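Local coordinates for protein cellobiose 2-epimerase (Spirochaeta thermophila DSM 6192, PDB 5ZIG) that probably catalyses the reversible epimerization of cellobiose to 4-O-beta-D-glucopyranosyl-D-mannose, as a member of the N-acylglucosamine 2-epimerase family, at residues N85-R88 with F89-A93. Residues are numbered along the deposited sequence; the frame is centred on the assembly and turned at random. Where two conformers were deposited one is given.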
ATOM      1  N   ASN A  85      -4.123   0.333  20.406  1.00 28.25           N
ATOM      2  CA  ASN A  85      -3.516  -0.975  20.626  1.00 26.28           C
ATOM      3  C   ASN A  85      -2.387  -1.206  19.642  1.00 24.18           C
ATOM      4  O   ASN A  85      -1.288  -1.625  20.021  1.00 22.09           O
ATOM      5  CB  ASN A  85      -4.557  -2.093  20.510  1.00 31.52           C
ATOM      6  CG  ASN A  85      -3.928  -3.481  20.587  1.00 25.49           C
ATOM      7  OD1 ASN A  85      -2.929  -3.688  21.288  1.00 34.75           O
ATOM      8  ND2 ASN A  85      -4.499  -4.433  19.868  1.00 27.20           N
ATOM      9  N   ALA A  86      -2.645  -0.954  18.360  1.00 24.71           N
ATOM     10  CA  ALA A  86      -1.591  -1.141  17.376  1.00 23.09           C
ATOM     11  C   ALA A  86      -0.447  -0.168  17.608  1.00 24.33           C
ATOM     12  O   ALA A  86       0.718  -0.501  17.355  1.00 30.88           O
ATOM     13  CB  ALA A  86      -2.154  -0.989  15.968  1.00 20.16           C
ATOM     14  N   TYR A  87      -0.751   1.018  18.124  1.00 20.02           N
ATOM     15  CA  TYR A  87       0.299   2.013  18.329  1.00 28.63           C
ATOM     16  C   TYR A  87       1.226   1.602  19.473  1.00 28.22           C
ATOM     17  O   TYR A  87       2.450   1.610  19.317  1.00 26.46           O
ATOM     18  CB  TYR A  87      -0.326   3.378  18.599  1.00 20.81           C
ATOM     19  CG  TYR A  87       0.663   4.463  18.975  1.00 28.39           C
ATOM     20  CD1 TYR A  87       1.509   5.028  18.028  1.00 23.79           C
ATOM     21  CD2 TYR A  87       0.742   4.917  20.280  1.00 28.29           C
ATOM     22  CE1 TYR A  87       2.387   6.012  18.372  1.00 29.57           C
ATOM     23  CE2 TYR A  87       1.632   5.895  20.644  1.00 29.97           C
ATOM     24  CZ  TYR A  87       2.450   6.442  19.688  1.00 35.18           C
ATOM     25  OH  TYR A  87       3.331   7.425  20.063  1.00 35.31           O
ATOM     26  N   ARG A  88       0.651   1.245  20.627  0.56 29.19           N
ATOM     27  CA  ARG A  88       1.452   0.829  21.775  0.56 29.92           C
ATOM     28  C   ARG A  88       2.363  -0.343  21.423  0.56 33.59           C
ATOM     29  O   ARG A  88       3.528  -0.380  21.841  0.56 37.03           O
ATOM     30  CB  ARG A  88       0.538   0.457  22.944  0.56 33.02           C
ATOM     31  CG  ARG A  88      -0.245   1.626  23.525  0.56 32.74           C
ATOM     32  CD  ARG A  88      -1.022   1.208  24.772  0.56 31.27           C
ATOM     33  NE  ARG A  88      -2.021   0.184  24.472  0.56 33.58           N
ATOM     34  CZ  ARG A  88      -3.305   0.439  24.236  0.56 29.16           C
ATOM     35  NH1 ARG A  88      -3.750   1.684  24.267  0.56 32.91           N
ATOM     36  NH2 ARG A  88      -4.144  -0.551  23.966  0.56 24.75           N
ATOM     37  N   PHE A  89       1.850  -1.311  20.656  1.00 26.49           N
ATOM     38  CA  PHE A  89       2.671  -2.450  20.252  1.00 25.24           C
ATOM     39  C   PHE A  89       3.744  -2.037  19.261  1.00 32.84           C
ATOM     40  O   PHE A  89       4.861  -2.571  19.292  1.00 34.68           O
ATOM     41  CB  PHE A  89       1.815  -3.561  19.651  1.00 22.22           C
ATOM     42  CG  PHE A  89       2.530  -4.888  19.578  1.00 20.54           C
ATOM     43  CD1 PHE A  89       2.677  -5.676  20.712  1.00 20.65           C
ATOM     44  CD2 PHE A  89       3.069  -5.335  18.381  1.00 20.55           C
ATOM     45  CE1 PHE A  89       3.357  -6.904  20.657  1.00 26.34           C
ATOM     46  CE2 PHE A  89       3.745  -6.550  18.308  1.00 22.58           C
ATOM     47  CZ  PHE A  89       3.899  -7.337  19.458  1.00 24.09           C
ATOM     48  N   LEU A  90       3.417  -1.104  18.367  1.00 25.60           N
ATOM     49  CA  LEU A  90       4.414  -0.577  17.450  1.00 25.56           C
ATOM     50  C   LEU A  90       5.545   0.120  18.198  1.00 25.42           C
ATOM     51  O   LEU A  90       6.718  -0.013  17.833  1.00 28.13           O
ATOM     52  CB  LEU A  90       3.763   0.392  16.471  1.00 20.02           C
ATOM     53  CG  LEU A  90       4.753   1.024  15.512  1.00 19.96           C
ATOM     54  CD1 LEU A  90       5.312  -0.031  14.566  1.00 20.03           C
ATOM     55  CD2 LEU A  90       4.079   2.201  14.768  1.00 23.18           C
ATOM     56  N   THR A  91       5.221   0.864  19.245  1.00 26.23           N
ATOM     57  CA  THR A  91       6.231   1.718  19.841  1.00 30.14           C
ATOM     58  C   THR A  91       6.900   1.120  21.068  1.00 24.78           C
ATOM     59  O   THR A  91       7.906   1.670  21.512  1.00 24.26           O
ATOM     60  CB  THR A  91       5.639   3.087  20.200  1.00 28.84           C
ATOM     61  OG1 THR A  91       4.528   2.927  21.085  1.00 37.41           O
ATOM     62  CG2 THR A  91       5.215   3.802  18.943  1.00 21.00           C
ATOM     63  N   HIS A  92       6.380   0.015  21.611  1.00 27.00           N
ATOM     64  CA  HIS A  92       6.977  -0.657  22.751  1.00 28.03           C
ATOM     65  C   HIS A  92       7.603  -1.998  22.405  1.00 36.12           C
ATOM     66  O   HIS A  92       8.443  -2.478  23.170  1.00 41.24           O
ATOM     67  CB  HIS A  92       5.938  -0.897  23.854  1.00 33.55           C
ATOM     68  CG  HIS A  92       5.410   0.353  24.480  1.00 53.51           C
ATOM     69  ND1 HIS A  92       4.889   1.394  23.742  1.00 59.89           N
ATOM     70  CD2 HIS A  92       5.307   0.723  25.778  1.00 57.22           C
ATOM     71  CE1 HIS A  92       4.497   2.356  24.559  1.00 59.25           C
ATOM     72  NE2 HIS A  92       4.738   1.972  25.799  1.00 59.84           N
ATOM     73  N   ALA A  93       7.194  -2.627  21.301  1.00 29.61           N
ATOM     74  CA  ALA A  93       7.780  -3.887  20.866  1.00 20.52           C
ATOM     75  C   ALA A  93       8.606  -3.733  19.596  1.00 23.67           C
ATOM     76  O   ALA A  93       9.802  -4.057  19.595  1.00 22.37           O
ATOM     77  CB  ALA A  93       6.685  -4.948  20.673  1.00 34.08           C
TER
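Y87 and T91 meet one turn apart near the C-terminal end of helix 77-94. T91 can be followed outward from its backbone. T91 CB lies 3.6 Å from Y87 O. There the side chain forks. With chi1 at 57°, OG1 sits between the backbone N and the carbonyl carbon of T91 and turns back to the preceding helical turn. T91 OG1 is 3.0 Å from Y87 O. T91 OG1 and H92 ND1 are hydrogen-bonded at 3.1 Å, with OG1 in the plane of the H92 ring, at its edge. CG2, the other branch, reaches over one face of the Y87 ring. T91 CG2 makes a CH-pi contact there, 4.0 Å from the centroid of the Y87 ring and 27° off the normal. The ring atom closest to T91 CG2 is Y87 CE1, at 3.6 Å. In Y87, a chi1 of 174°, with CG anti to the backbone N, carries the ring toward T91. With an alanine at Y87, the T91 methyl would probably lose the aromatic face it lies over, Y132 its stacking partner and E140 its hydroxyl mate.

T91 N bonds to Y87 O, and H92 N to R88 O at 2.9 Å. The helix widens into a pi-type turn at 90-93.

This is local packing within one helix of the (alpha/alpha)6 barrel of the N-acylglucosamine 2-epimerase family. Y87 stacks on Y132 of helix 119-136, and its OH bonds to E140 of helix 139-156. T91 touches L144 of that helix, while A86 and L90 pack against L64 of helix 57-73.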